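Local coordinates for protein integral membrane indolylacetylinositol arabinosyltransferase EmbC (Mycolicibacterium smegmatis, PDB 7BVE) that is a membrane enzyme that probably transfers arabinose units to build the arabinan polymers of the mycobacterial cell wall, and is bound here by the drug ethambutol, at residues Q740-T748 with Y823-P831; E875-A886 with E919-D930. All blocks are in the same frame, centred on the assembly; numbering follows the deposited sequence.

Interaction 1: residues Q740-T748 with Y823-P831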
# COMPACT_ATOMS: atom_id res chain seq x y z
N GLN A 740 -31.58 -27.47 14.76
CA GLN A 740 -32.32 -26.48 15.53
C GLN A 740 -32.08 -26.67 17.02
O GLN A 740 -31.59 -25.76 17.70
CB GLN A 740 -33.80 -26.60 15.20
CG GLN A 740 -34.16 -26.18 13.81
CD GLN A 740 -35.62 -26.39 13.52
OE1 GLN A 740 -36.35 -26.98 14.32
NE2 GLN A 740 -36.08 -25.91 12.38
N ASN A 741 -32.40 -27.84 17.54
CA ASN A 741 -32.26 -28.14 18.96
C ASN A 741 -30.93 -28.84 19.17
O ASN A 741 -30.73 -29.97 18.71
CB ASN A 741 -33.42 -29.01 19.43
CG ASN A 741 -33.55 -29.04 20.93
OD1 ASN A 741 -32.81 -28.36 21.65
ND2 ASN A 741 -34.48 -29.84 21.43
N ALA A 742 -30.01 -28.19 19.88
CA ALA A 742 -28.69 -28.76 20.14
C ALA A 742 -28.67 -29.69 21.35
O ALA A 742 -27.59 -30.08 21.78
CB ALA A 742 -27.66 -27.65 20.34
N ASN A 743 -29.83 -30.04 21.90
CA ASN A 743 -29.92 -30.93 23.05
C ASN A 743 -30.52 -32.28 22.67
O ASN A 743 -30.93 -33.04 23.55
CB ASN A 743 -30.76 -30.29 24.15
CG ASN A 743 -30.17 -29.01 24.66
OD1 ASN A 743 -30.75 -27.94 24.50
ND2 ASN A 743 -29.00 -29.10 25.27
N ALA A 744 -30.59 -32.59 21.38
CA ALA A 744 -31.38 -33.72 20.92
C ALA A 744 -30.58 -35.02 20.94
O ALA A 744 -30.94 -35.97 21.64
CB ALA A 744 -31.93 -33.44 19.52
N GLY A 745 -29.50 -35.08 20.17
CA GLY A 745 -28.81 -36.34 19.98
C GLY A 745 -27.66 -36.62 20.91
O GLY A 745 -26.60 -37.07 20.47
N MET A 746 -27.84 -36.35 22.20
CA MET A 746 -26.82 -36.67 23.19
C MET A 746 -26.76 -38.18 23.41
O MET A 746 -27.79 -38.83 23.54
CB MET A 746 -27.11 -35.97 24.52
CG MET A 746 -26.92 -34.47 24.50
SD MET A 746 -25.19 -34.00 24.36
CE MET A 746 -25.33 -32.23 24.13
N LEU A 747 -25.54 -38.72 23.44
CA LEU A 747 -25.38 -40.15 23.63
C LEU A 747 -25.62 -40.53 25.09
O LEU A 747 -25.65 -39.68 25.98
CB LEU A 747 -23.98 -40.59 23.19
CG LEU A 747 -23.67 -40.50 21.69
CD1 LEU A 747 -22.21 -40.78 21.42
CD2 LEU A 747 -24.55 -41.45 20.91
N THR A 748 -25.81 -41.82 25.32
CA THR A 748 -26.03 -42.25 26.69
C THR A 748 -24.83 -43.04 27.21
O THR A 748 -24.18 -43.76 26.45
CB THR A 748 -27.31 -43.08 26.82
OG1 THR A 748 -27.54 -43.43 28.19
CG2 THR A 748 -27.29 -44.34 25.95
N TYR A 823 -24.90 -22.16 21.90
CA TYR A 823 -25.76 -22.91 20.98
C TYR A 823 -27.04 -23.43 21.62
O TYR A 823 -27.66 -24.36 21.11
CB TYR A 823 -25.00 -24.07 20.32
CG TYR A 823 -23.76 -23.64 19.57
CD1 TYR A 823 -23.85 -22.84 18.45
CD2 TYR A 823 -22.51 -24.11 19.94
CE1 TYR A 823 -22.73 -22.45 17.76
CE2 TYR A 823 -21.38 -23.73 19.25
CZ TYR A 823 -21.50 -22.90 18.16
OH TYR A 823 -20.38 -22.52 17.46
N GLY A 824 -27.46 -22.83 22.73
CA GLY A 824 -28.68 -23.25 23.39
C GLY A 824 -28.58 -24.57 24.12
O GLY A 824 -29.55 -25.34 24.13
N LEU A 825 -27.44 -24.86 24.72
CA LEU A 825 -27.27 -26.09 25.48
C LEU A 825 -27.83 -25.91 26.88
O LEU A 825 -27.58 -24.89 27.53
CB LEU A 825 -25.79 -26.48 25.53
CG LEU A 825 -25.15 -26.97 24.24
CD1 LEU A 825 -23.65 -27.05 24.42
CD2 LEU A 825 -25.71 -28.32 23.89
N ASN A 826 -28.60 -26.88 27.34
CA ASN A 826 -29.26 -26.81 28.63
C ASN A 826 -28.24 -27.01 29.75
O ASN A 826 -27.58 -28.07 29.79
CB ASN A 826 -30.34 -27.88 28.71
CG ASN A 826 -31.32 -27.64 29.84
OD1 ASN A 826 -31.24 -26.64 30.55
ND2 ASN A 826 -32.26 -28.56 30.00
N PRO A 827 -28.06 -26.05 30.66
CA PRO A 827 -27.09 -26.24 31.75
C PRO A 827 -27.49 -27.29 32.76
O PRO A 827 -26.62 -27.82 33.46
CB PRO A 827 -27.02 -24.85 32.40
CG PRO A 827 -27.53 -23.92 31.37
CD PRO A 827 -28.59 -24.68 30.65
N ALA A 828 -28.78 -27.61 32.86
CA ALA A 828 -29.25 -28.62 33.80
C ALA A 828 -29.06 -30.04 33.31
O ALA A 828 -29.40 -30.98 34.04
CB ALA A 828 -30.72 -28.38 34.13
N THR A 829 -28.54 -30.24 32.09
CA THR A 829 -28.39 -31.59 31.56
C THR A 829 -26.99 -31.80 30.97
O THR A 829 -26.55 -32.94 30.82
CB THR A 829 -29.47 -31.86 30.51
OG1 THR A 829 -30.72 -31.35 31.00
CG2 THR A 829 -29.67 -33.36 30.29
N THR A 830 -26.26 -30.72 30.69
CA THR A 830 -24.95 -30.81 30.05
C THR A 830 -23.85 -30.52 31.06
O THR A 830 -23.75 -29.37 31.54
CB THR A 830 -24.88 -29.84 28.87
OG1 THR A 830 -25.82 -30.24 27.87
CG2 THR A 830 -23.49 -29.83 28.26
N PRO A 831 -23.04 -31.50 31.42
CA PRO A 831 -21.89 -31.23 32.28
C PRO A 831 -20.76 -30.56 31.52
O PRO A 831 -20.61 -30.73 30.31
CB PRO A 831 -21.48 -32.62 32.76
CG PRO A 831 -21.93 -33.52 31.69
CD PRO A 831 -23.20 -32.94 31.16
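Leu825 meets the 740-748 loop chiefly with CD2, which lies 4.1 Å from Ala742 CB, 3.9 Å from Met746 CE and 3.3 Å from Ala742 O. The Leu825 side chain leaves beside its own backbone N (chi1 -70°) and holds CD1 in the extended position, which leaves CD2 as the branch turned to Ala742 and Met746. Met746 is bent at chi2 (-69°), so its terminal methyl is folded over to the leucine and the two side chains cross at about a right angle. An unbranched, flexible methionine suits this place, since it lets CE curl onto Leu825. Ala742, at the second position of the type I turn from Asn741 to Ala744, is small enough for the other loop to come close: its CB also lies 3.4 Å from Tyr823 O and 4.5 Å from Tyr823 CB. Asn743 follows in the same turn and extends its amide over the backbone from Gly824 to Asn826, where a short polar side chain suits the peptide groups it lies over. Gly824 adopts positive phi, a conformation that glycine accepts easily. The contact joins two irregular loops: 740-748 connects strand 736-738 to strand 748-749, while 823-831 leads into strand 833-834. Arg944 packs on both Met746 and Leu825, and the Tyr823 side chain turns away to rest on Ser1024 and Pro1026 of strand 1020-1029.

Interaction 2: residues E875-A886 with E919-D930. With CA (calcium ion), chain E.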
# COMPACT_ATOMS: atom_id res chain seq x y z
N GLU A 875 -5.00 -33.19 20.23
CA GLU A 875 -5.15 -33.13 21.71
C GLU A 875 -6.36 -33.95 22.16
O GLU A 875 -6.23 -34.71 23.15
CB GLU A 875 -5.27 -31.68 22.18
CG GLU A 875 -4.18 -30.78 21.64
CD GLU A 875 -3.27 -30.18 22.70
OE1 GLU A 875 -3.77 -29.40 23.53
OE2 GLU A 875 -2.06 -30.49 22.68
N VAL A 876 -7.49 -33.81 21.46
CA VAL A 876 -8.73 -34.50 21.80
C VAL A 876 -8.95 -35.62 20.80
O VAL A 876 -8.84 -35.41 19.59
CB VAL A 876 -9.93 -33.53 21.80
CG1 VAL A 876 -11.18 -34.23 22.28
CG2 VAL A 876 -9.62 -32.31 22.63
N GLU A 877 -9.22 -36.83 21.30
CA GLU A 877 -9.39 -37.99 20.43
C GLU A 877 -10.61 -38.79 20.88
O GLU A 877 -11.17 -38.56 21.95
CB GLU A 877 -8.16 -38.89 20.44
CG GLU A 877 -6.91 -38.25 19.87
CD GLU A 877 -5.73 -39.17 19.88
OE1 GLU A 877 -5.87 -40.31 20.38
OE2 GLU A 877 -4.65 -38.77 19.40
N VAL A 878 -11.01 -39.73 20.03
CA VAL A 878 -12.09 -40.66 20.32
C VAL A 878 -11.46 -42.04 20.43
O VAL A 878 -10.49 -42.33 19.73
CB VAL A 878 -13.18 -40.63 19.22
CG1 VAL A 878 -14.35 -41.55 19.53
CG2 VAL A 878 -13.68 -39.23 19.03
N GLN A 879 -11.97 -42.87 21.33
CA GLN A 879 -11.42 -44.20 21.55
C GLN A 879 -12.57 -45.19 21.46
O GLN A 879 -13.29 -45.39 22.44
CB GLN A 879 -10.71 -44.25 22.89
CG GLN A 879 -9.77 -45.41 23.12
CD GLN A 879 -9.06 -45.26 24.44
OE1 GLN A 879 -9.40 -44.39 25.24
NE2 GLN A 879 -8.04 -46.07 24.67
N TRP A 880 -12.76 -45.82 20.30
CA TRP A 880 -13.90 -46.71 20.14
C TRP A 880 -13.52 -48.15 20.47
O TRP A 880 -12.37 -48.55 20.38
CB TRP A 880 -14.46 -46.66 18.72
CG TRP A 880 -13.57 -47.22 17.65
CD1 TRP A 880 -13.47 -48.52 17.24
CD2 TRP A 880 -12.67 -46.48 16.83
NE1 TRP A 880 -12.55 -48.63 16.23
CE2 TRP A 880 -12.04 -47.39 15.96
CE3 TRP A 880 -12.32 -45.13 16.76
CZ2 TRP A 880 -11.09 -46.99 15.02
CZ3 TRP A 880 -11.39 -44.74 15.84
CH2 TRP A 880 -10.78 -45.66 14.98
N ALA A 881 -14.54 -48.95 20.78
CA ALA A 881 -14.34 -50.35 21.09
C ALA A 881 -15.64 -51.10 20.85
O ALA A 881 -16.69 -50.50 20.63
CB ALA A 881 -13.87 -50.55 22.53
N THR A 882 -15.55 -52.43 20.90
CA THR A 882 -16.72 -53.28 20.86
C THR A 882 -17.19 -53.54 22.29
O THR A 882 -16.79 -52.85 23.23
CB THR A 882 -16.41 -54.58 20.12
OG1 THR A 882 -15.49 -55.36 20.88
CG2 THR A 882 -15.81 -54.29 18.76
N ASP A 883 -18.06 -54.54 22.47
CA ASP A 883 -18.49 -54.92 23.81
C ASP A 883 -17.35 -55.58 24.59
O ASP A 883 -17.02 -55.17 25.71
CB ASP A 883 -19.69 -55.87 23.73
CG ASP A 883 -20.96 -55.18 23.25
OD1 ASP A 883 -21.12 -53.97 23.52
OD2 ASP A 883 -21.80 -55.85 22.62
N GLU A 884 -16.72 -56.59 23.99
CA GLU A 884 -15.68 -57.34 24.68
C GLU A 884 -14.35 -56.60 24.70
O GLU A 884 -13.47 -56.93 25.50
CB GLU A 884 -15.51 -58.71 24.04
CG GLU A 884 -14.88 -58.68 22.64
CD GLU A 884 -15.91 -58.55 21.53
OE1 GLU A 884 -17.09 -58.25 21.82
OE2 GLU A 884 -15.53 -58.73 20.35
N GLN A 885 -14.17 -55.61 23.82
CA GLN A 885 -12.94 -54.83 23.86
C GLN A 885 -12.99 -53.78 24.96
O GLN A 885 -11.95 -53.38 25.49
CB GLN A 885 -12.67 -54.18 22.51
CG GLN A 885 -12.30 -55.16 21.41
CD GLN A 885 -12.15 -54.50 20.05
OE1 GLN A 885 -12.37 -53.30 19.91
NE2 GLN A 885 -11.79 -55.28 19.04
N ALA A 886 -14.19 -53.32 25.31
CA ALA A 886 -14.36 -52.42 26.44
C ALA A 886 -14.58 -53.17 27.74
O ALA A 886 -14.42 -52.59 28.82
CB ALA A 886 -15.52 -51.46 26.18
N GLU A 919 -18.06 -52.05 13.22
CA GLU A 919 -18.17 -53.01 14.30
C GLU A 919 -18.04 -52.36 15.67
O GLU A 919 -18.19 -53.05 16.68
CB GLU A 919 -17.11 -54.11 14.17
CG GLU A 919 -15.68 -53.67 14.47
CD GLU A 919 -14.92 -53.18 13.25
OE1 GLU A 919 -15.56 -52.91 12.21
OE2 GLU A 919 -13.68 -53.08 13.33
N ALA A 920 -17.76 -51.06 15.73
CA ALA A 920 -17.64 -50.38 17.00
C ALA A 920 -19.01 -50.17 17.63
O ALA A 920 -20.01 -49.97 16.94
CB ALA A 920 -16.94 -49.03 16.83
N THR A 921 -19.04 -50.21 18.96
CA THR A 921 -20.32 -50.14 19.66
C THR A 921 -20.27 -49.07 20.73
O THR A 921 -21.28 -48.42 21.02
CB THR A 921 -20.65 -51.51 20.26
OG1 THR A 921 -20.58 -52.51 19.23
CG2 THR A 921 -22.05 -51.53 20.85
N GLN A 922 -19.10 -48.86 21.32
CA GLN A 922 -18.94 -47.96 22.45
C GLN A 922 -17.74 -47.06 22.21
O GLN A 922 -16.70 -47.53 21.74
CB GLN A 922 -18.74 -48.75 23.75
CG GLN A 922 -19.89 -49.69 24.08
CD GLN A 922 -19.64 -50.50 25.31
OE1 GLN A 922 -18.61 -50.36 25.96
NE2 GLN A 922 -20.57 -51.39 25.62
N ILE A 923 -17.88 -45.77 22.51
CA ILE A 923 -16.79 -44.82 22.34
C ILE A 923 -16.46 -44.18 23.68
O ILE A 923 -17.16 -44.36 24.68
CB ILE A 923 -17.11 -43.74 21.29
CG1 ILE A 923 -18.29 -42.89 21.73
CG2 ILE A 923 -17.40 -44.36 19.95
CD1 ILE A 923 -18.50 -41.68 20.87
N ARG A 924 -15.38 -43.40 23.69
CA ARG A 924 -14.87 -42.80 24.91
C ARG A 924 -13.98 -41.63 24.54
O ARG A 924 -13.18 -41.73 23.61
CB ARG A 924 -14.09 -43.83 25.73
CG ARG A 924 -13.64 -43.34 27.09
CD ARG A 924 -13.00 -44.44 27.92
NE ARG A 924 -11.70 -44.85 27.43
CZ ARG A 924 -11.02 -45.89 27.92
NH1 ARG A 924 -11.53 -46.62 28.89
NH2 ARG A 924 -9.83 -46.19 27.42
N LEU A 925 -14.15 -40.51 25.23
CA LEU A 925 -13.34 -39.31 24.92
C LEU A 925 -11.98 -39.44 25.60
O LEU A 925 -11.84 -40.26 26.48
CB LEU A 925 -14.08 -38.08 25.43
CG LEU A 925 -15.17 -37.52 24.52
CD1 LEU A 925 -16.21 -36.77 25.33
CD2 LEU A 925 -14.58 -36.59 23.51
N VAL A 926 -11.03 -38.61 25.22
CA VAL A 926 -9.66 -38.68 25.77
C VAL A 926 -9.07 -37.29 25.58
O VAL A 926 -9.29 -36.77 24.52
CB VAL A 926 -8.85 -39.67 24.93
CG1 VAL A 926 -7.41 -39.24 24.81
CG2 VAL A 926 -8.97 -41.11 25.38
N ALA A 927 -8.40 -36.69 26.57
CA ALA A 927 -7.78 -35.36 26.35
C ALA A 927 -6.49 -35.17 27.17
O ALA A 927 -6.33 -35.85 28.21
CB ALA A 927 -8.78 -34.27 26.63
N SER A 928 -5.61 -34.27 26.72
CA SER A 928 -4.33 -34.00 27.42
C SER A 928 -3.77 -32.65 26.96
O SER A 928 -3.72 -32.42 25.74
CB SER A 928 -3.34 -35.11 27.17
OG SER A 928 -3.07 -35.24 25.79
N ASP A 929 -3.34 -31.81 27.91
CA ASP A 929 -2.77 -30.48 27.58
C ASP A 929 -1.25 -30.53 27.73
O ASP A 929 -0.78 -30.86 28.84
CB ASP A 929 -3.39 -29.38 28.45
CG ASP A 929 -2.79 -28.01 28.19
OD1 ASP A 929 -1.86 -27.92 27.38
OD2 ASP A 929 -3.27 -27.04 28.81
N ASP A 930 -0.51 -30.21 26.66
CA ASP A 930 0.97 -30.26 26.67
C ASP A 930 1.55 -28.92 27.16
O ASP A 930 2.13 -28.20 26.33
CB ASP A 930 1.52 -30.62 25.28
CG ASP A 930 1.07 -31.99 24.80
OD1 ASP A 930 0.30 -32.64 25.54
OD2 ASP A 930 1.49 -32.39 23.70
CA CA E . -2.18 -25.53 30.82
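The carbonyl O of Glu919 packs against Thr882 CG2, and Ala920 follows with its CB 3.5 Å from Trp880 CD1, a small methyl set obliquely against the indole. Thr921 N and Gln922 N then both bond to Ala881 O, at 2.9 Å and 3.0 Å, reaching it from opposite faces of the carbonyl plane; Ala881 N returns a bond to Gln922 O. Gln922 extends its side chain alongside the first turn of the helix, its OE1 3.3 Å from Ala886 CB. Ile923, beta-branched as suits a strand, packs its CB 3.9 Å from Val878 CG1 and its CG2 against Trp880 CB. Arg924 receives Gln879 N on its carbonyl, while its guanidinium holds Gln879 OE1 side-on through NH2 (2.9 Å) and NE (3.2 Å). The oxygen lies in the guanidinium plane, yet both nitrogens approach from one face of the amide, the two planes being 68° apart. Leu925 pairs with Val878 on the side that faces Val865, and Val926 O accepts from Glu877 N. Beyond Ser928, Asp929 has CG anti to its backbone N (chi1 177°), which carries its OD2 to within 2.7 Å of the calcium ion; a carboxylate oxygen suits this metal. The whole is an antiparallel strand pair interrupted by a classic beta bulge at Thr921 and Gln922, with a Thr882-Gln885 capping box starting the short helix that follows.

Overall arrangement
Both interactions belong to the C-terminal region of EmbC and come in series along the chain, interaction 1 closing before interaction 2 begins. Their centres are about 21 Å apart, and they touch through Leu747 CD1 and Ile923 CD1, 3.9 Å from each other. They also share a sheet: strand 748-749, at the end of the first loop, pairs with strand 851-852, which in turn pairs with strand 922-928 of interaction 2. Interaction 1 thus packs irregular loops beside this antiparallel sheet, whereas interaction 2 forms part of the sheet itself. Lying about 37 and 46 Å from the chain's centre, both help to build a beta-rich part well removed from that centre.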